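Local coordinates for protein type III effector HopU1 (Pseudomonas syringae pv. tomato, PDB 3U0J) that probably transfers ADP-ribose from NAD+ to arginine side chains of target proteins, as a type III effector delivered by a plant-pathogenic bacterium, at residues S93-Y96 with M97-Q101; N121-L124 with R125-E129. All coordinates share one frame; numbering follows the deposited sequence.

Contact 1. Residues S93-Y96 with M97-Q101; sequences SAIY and MHTAQ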
loop_
_atom_site.group_PDB
_atom_site.type_symbol
_atom_site.label_atom_id
_atom_site.label_comp_id
_atom_site.label_asym_id
_atom_site.label_seq_id
_atom_site.Cartn_x
_atom_site.Cartn_y
_atom_site.Cartn_z
ATOM N N SER A 93 -11.124 -7.048 1.159
ATOM C CA SER A 93 -11.307 -6.725 -0.257
ATOM C C SER A 93 -10.555 -5.457 -0.666
ATOM O O SER A 93 -9.982 -5.387 -1.753
ATOM C CB SER A 93 -12.801 -6.583 -0.593
ATOM O OG SER A 93 -13.509 -7.763 -0.267
ATOM N N ALA A 94 -10.571 -4.451 0.203
ATOM C CA ALA A 94 -9.874 -3.220 -0.086
ATOM C C ALA A 94 -8.374 -3.523 -0.164
ATOM O O ALA A 94 -7.689 -3.063 -1.076
ATOM C CB ALA A 94 -10.175 -2.192 0.951
ATOM N N ILE A 95 -7.851 -4.319 0.762
ATOM C CA ILE A 95 -6.432 -4.651 0.669
ATOM C C ILE A 95 -6.162 -5.413 -0.628
ATOM O O ILE A 95 -5.268 -5.063 -1.396
ATOM C CB ILE A 95 -5.972 -5.524 1.815
ATOM C CG1 ILE A 95 -5.954 -4.747 3.120
ATOM C CG2 ILE A 95 -4.603 -6.084 1.512
ATOM C CD1 ILE A 95 -5.800 -5.662 4.306
ATOM N N TYR A 96 -6.942 -6.462 -0.861
ATOM C CA TYR A 96 -6.793 -7.262 -2.072
ATOM C C TYR A 96 -6.783 -6.374 -3.315
ATOM O O TYR A 96 -5.841 -6.419 -4.103
ATOM C CB TYR A 96 -7.915 -8.298 -2.176
ATOM C CG TYR A 96 -7.769 -9.267 -3.333
ATOM C CD1 TYR A 96 -8.193 -8.926 -4.609
ATOM C CD2 TYR A 96 -7.232 -10.535 -3.142
ATOM C CE1 TYR A 96 -8.072 -9.818 -5.675
ATOM C CE2 TYR A 96 -7.110 -11.434 -4.187
ATOM C CZ TYR A 96 -7.526 -11.079 -5.453
ATOM O OH TYR A 96 -7.394 -11.974 -6.508
ATOM N N MET A 97 -7.825 -5.559 -3.473
ATOM C CA MET A 97 -7.993 -4.749 -4.674
ATOM C C MET A 97 -6.855 -3.755 -4.829
ATOM O O MET A 97 -6.457 -3.435 -5.947
ATOM C CB MET A 97 -9.330 -4.020 -4.668
ATOM C CG MET A 97 -10.507 -4.931 -4.925
ATOM S SD MET A 97 -12.084 -4.081 -4.791
ATOM C CE MET A 97 -12.897 -4.922 -6.125
ATOM N N HIS A 98 -6.308 -3.289 -3.714
ATOM C CA HIS A 98 -5.179 -2.362 -3.775
ATOM C C HIS A 98 -3.856 -3.037 -4.185
ATOM O O HIS A 98 -2.977 -2.379 -4.752
ATOM C CB HIS A 98 -5.017 -1.647 -2.442
ATOM C CG HIS A 98 -4.225 -0.383 -2.522
ATOM N ND1 HIS A 98 -4.786 0.822 -2.879
ATOM C CD2 HIS A 98 -2.916 -0.130 -2.269
ATOM C CE1 HIS A 98 -3.856 1.765 -2.852
ATOM N NE2 HIS A 98 -2.716 1.215 -2.476
ATOM N N THR A 99 -3.708 -4.334 -3.903
ATOM C CA THR A 99 -2.465 -5.044 -4.206
ATOM C C THR A 99 -2.509 -5.673 -5.592
ATOM O O THR A 99 -1.540 -6.303 -6.038
ATOM C CB THR A 99 -2.187 -6.175 -3.197
ATOM O OG1 THR A 99 -3.221 -7.172 -3.271
ATOM C CG2 THR A 99 -2.087 -5.632 -1.796
ATOM N N ALA A 100 -3.643 -5.508 -6.265
ATOM C CA ALA A 100 -3.870 -6.158 -7.545
ATOM C C ALA A 100 -3.605 -5.221 -8.702
ATOM O O ALA A 100 -3.467 -4.017 -8.533
ATOM C CB ALA A 100 -5.297 -6.692 -7.630
ATOM N N GLN A 101 -3.575 -5.789 -9.895
ATOM C CA GLN A 101 -3.256 -5.029 -11.082
ATOM C C GLN A 101 -4.460 -5.052 -12.009
ATOM O O GLN A 101 -4.363 -4.565 -13.130
ATOM C CB GLN A 101 -2.071 -5.687 -11.781
ATOM C CG GLN A 101 -0.924 -4.771 -12.128
ATOM C CD GLN A 101 -0.127 -4.284 -10.907
ATOM O OE1 GLN A 101 0.046 -5.008 -9.912
ATOM N NE2 GLN A 101 0.379 -3.048 -10.997
#
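The carbonyl oxygen Tyr96 O takes two hydrogen bonds from a single residue, Thr99, near the C-terminal end of helix 89-99. The hydroxyl Thr99 OG1 lies 2.9 Å from Tyr96 O, and the amide Thr99 N reaches the same oxygen at 3.0 Å. Both donors come from one face of the carbonyl plane: the hydroxyl is tilted moderately from that plane, whereas the amide stands well above it, 60° out. Thr99 places its hydroxyl between its own backbone N and carbonyl carbon (chi1 63°), which turns OG1 back along the chain; OG1 in turn accepts the amide Gln235 N, so it ties the helix end to a loop. Thr99 N is bifurcated: it also bonds to Ile95 O at 3.0 Å, and both bonds are bent, with N-H...O angles near 135°. The preceding turn keeps the regular i to i+4 ladder: Met97 N meets Ser93 O at 2.8 Å, and His98 N meets Ala94 O at 3.0 Å. Outward from this ladder, Tyr96 packs on Leu68 of helix 65-71 and Ile95 on Leu151 and Leu158 of helix 145-162, while His98 ND1 hydrogen-bonds to His147 NE2. The C-terminal half of helix 89-99 is thus packed against both of these helices. One turn apart, the methyls Ile95 CG2 and Thr99 CG2 meet at 4.2 Å, the two side chains crossing at a slant.

Contact 2. Residues N121-L124 with R125-E129; sequences NNYL and RLQHE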
loop_
_atom_site.group_PDB
_atom_site.type_symbol
_atom_site.label_atom_id
_atom_site.label_comp_id
_atom_site.label_asym_id
_atom_site.label_seq_id
_atom_site.Cartn_x
_atom_site.Cartn_y
_atom_site.Cartn_z
ATOM N N ASN A 121 -2.956 6.150 -5.018
ATOM C CA ASN A 121 -1.658 6.605 -4.530
ATOM C C ASN A 121 -1.321 7.955 -5.124
ATOM O O ASN A 121 -0.986 8.885 -4.392
ATOM C CB ASN A 121 -0.563 5.596 -4.863
ATOM C CG ASN A 121 -0.605 4.376 -3.968
ATOM O OD1 ASN A 121 -1.375 4.320 -3.013
ATOM N ND2 ASN A 121 0.222 3.395 -4.273
ATOM N N ASN A 122 -1.441 8.072 -6.446
ATOM C CA ASN A 122 -1.168 9.333 -7.111
ATOM C C ASN A 122 -2.047 10.466 -6.592
ATOM O O ASN A 122 -1.560 11.577 -6.344
ATOM C CB ASN A 122 -1.269 9.188 -8.627
ATOM C CG ASN A 122 0.041 8.745 -9.244
ATOM O OD1 ASN A 122 0.952 8.341 -8.533
ATOM N ND2 ASN A 122 0.146 8.820 -10.561
ATOM N N TYR A 123 -3.337 10.180 -6.433
ATOM C CA TYR A 123 -4.276 11.135 -5.852
ATOM C C TYR A 123 -3.800 11.614 -4.475
ATOM O O TYR A 123 -3.686 12.799 -4.229
ATOM C CB TYR A 123 -5.683 10.530 -5.733
ATOM C CG TYR A 123 -6.559 11.333 -4.810
ATOM C CD1 TYR A 123 -6.659 11.013 -3.459
ATOM C CD2 TYR A 123 -7.255 12.441 -5.272
ATOM C CE1 TYR A 123 -7.452 11.760 -2.601
ATOM C CE2 TYR A 123 -8.043 13.198 -4.423
ATOM C CZ TYR A 123 -8.139 12.856 -3.091
ATOM O OH TYR A 123 -8.913 13.619 -2.243
ATOM N N LEU A 124 -3.507 10.684 -3.575
ATOM C CA LEU A 124 -3.013 11.073 -2.262
ATOM C C LEU A 124 -1.741 11.916 -2.309
ATOM O O LEU A 124 -1.598 12.832 -1.502
ATOM C CB LEU A 124 -2.791 9.857 -1.369
ATOM C CG LEU A 124 -4.055 9.143 -0.918
ATOM C CD1 LEU A 124 -3.705 7.794 -0.291
ATOM C CD2 LEU A 124 -4.814 10.016 0.044
ATOM N N ARG A 125 -0.813 11.604 -3.222
ATOM C CA ARG A 125 0.442 12.367 -3.294
ATOM C C ARG A 125 0.223 13.768 -3.866
ATOM O O ARG A 125 0.947 14.678 -3.518
ATOM C CB ARG A 125 1.562 11.656 -4.080
ATOM C CG ARG A 125 1.570 10.152 -4.059
ATOM C CD ARG A 125 2.946 9.539 -3.797
ATOM N NE ARG A 125 3.756 9.387 -4.997
ATOM C CZ ARG A 125 4.853 8.620 -5.078
ATOM N NH1 ARG A 125 5.261 7.912 -4.024
ATOM N NH2 ARG A 125 5.540 8.547 -6.221
ATOM N N LEU A 126 -0.762 13.942 -4.741
ATOM C CA LEU A 126 -1.003 15.244 -5.368
ATOM C C LEU A 126 -1.949 16.126 -4.574
ATOM O O LEU A 126 -1.907 17.346 -4.660
ATOM C CB LEU A 126 -1.579 15.071 -6.769
ATOM C CG LEU A 126 -0.693 14.301 -7.749
ATOM C CD1 LEU A 126 -1.377 14.228 -9.118
ATOM C CD2 LEU A 126 0.715 14.927 -7.861
ATOM N N GLN A 127 -2.823 15.495 -3.816
ATOM C CA GLN A 127 -3.882 16.189 -3.117
ATOM C C GLN A 127 -3.364 17.367 -2.281
ATOM O O GLN A 127 -2.445 17.201 -1.462
ATOM C CB GLN A 127 -4.616 15.178 -2.250
ATOM C CG GLN A 127 -5.608 15.769 -1.319
ATOM C CD GLN A 127 -4.981 16.149 -0.006
ATOM O OE1 GLN A 127 -5.529 16.961 0.729
ATOM N NE2 GLN A 127 -3.824 15.566 0.299
ATOM N N HIS A 128 -3.942 18.553 -2.504
ATOM C CA HIS A 128 -3.626 19.747 -1.707
ATOM C C HIS A 128 -4.875 20.417 -1.111
ATOM O O HIS A 128 -5.156 21.584 -1.394
ATOM C CB HIS A 128 -2.769 20.763 -2.498
ATOM C CG HIS A 128 -3.427 21.301 -3.733
ATOM N ND1 HIS A 128 -3.273 20.719 -4.975
ATOM C CD2 HIS A 128 -4.228 22.381 -3.922
ATOM C CE1 HIS A 128 -3.958 21.409 -5.872
ATOM N NE2 HIS A 128 -4.546 22.423 -5.260
ATOM N N GLU A 129 -5.610 19.674 -0.282
ATOM C CA GLU A 129 -6.786 20.203 0.428
ATOM C C GLU A 129 -6.880 19.733 1.889
ATOM O O GLU A 129 -7.593 20.331 2.701
ATOM C CB GLU A 129 -8.075 19.849 -0.321
ATOM C CG GLU A 129 -8.299 20.680 -1.570
ATOM C CD GLU A 129 -9.396 20.121 -2.452
ATOM O OE1 GLU A 129 -10.121 19.206 -1.996
ATOM O OE2 GLU A 129 -9.531 20.594 -3.602
#
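Tyr123 O accepts the amide Gln127 N at 2.9 Å, and this i to i+4 bond closes the last turn of helix 116-126 just as Gln127 departs from helical geometry. One step earlier, Leu126 N bonds to Asn122 O at 3.0 Å; Leu126 N also has a weak bond to Tyr123 O. The helix lies in the ADP-ribosyltransferase exoenzyme family region, and Tyr123 and Leu124 rest on Ile148 of helix 145-162. The side chains of Tyr123 and Gln127 meet at an angle, with ring and amide planes 43° apart. Gln127 CB sits 4.3 Å above one face of the Tyr123 ring, displaced toward the rim, and Gln127 CG comes within 4.0 Å of Tyr123 OH. With CG anti to the backbone N (chi1 164°), the Tyr123 ring slants outward alongside the last turn, and its hydroxyl hydrogen-bonds to Asp141 N and His140 ND1. Gln127 OE1 accepts Asn130 N and also, at 2.9 Å, Glu129 N, though Glu129 is poorly ordered. Arg125 leads away to a salt bridge with Glu194. Across the turn itself the side-chain contact is therefore aliphatic carbon against a phenol ring, while the polar ends of Tyr123 and Arg125 fasten the helix end to the chain around it.

Both contacts lie toward the C-terminal ends of helices, one buried and one at the surface. Contact 1, on helix 89-99, is enclosed by helices 65-71 and 145-162 and by loops; in contact 2, on helix 116-126, Leu124 alone of the touching residues is buried, against Ile148 and Phe197. Helix 145-162 is a common neighbour, and so is Phe197, which His98 meets edge-to-face. The two helices also touch directly, His98 NE2 lying 3.4 Å from Asn121 OD1 as packing. Their chemistry follows their place: in 93-101 the buried helix end bonds largely to its own backbone, whereas in 121-129 polar side chains reach outward from the last turn to other parts of the chain.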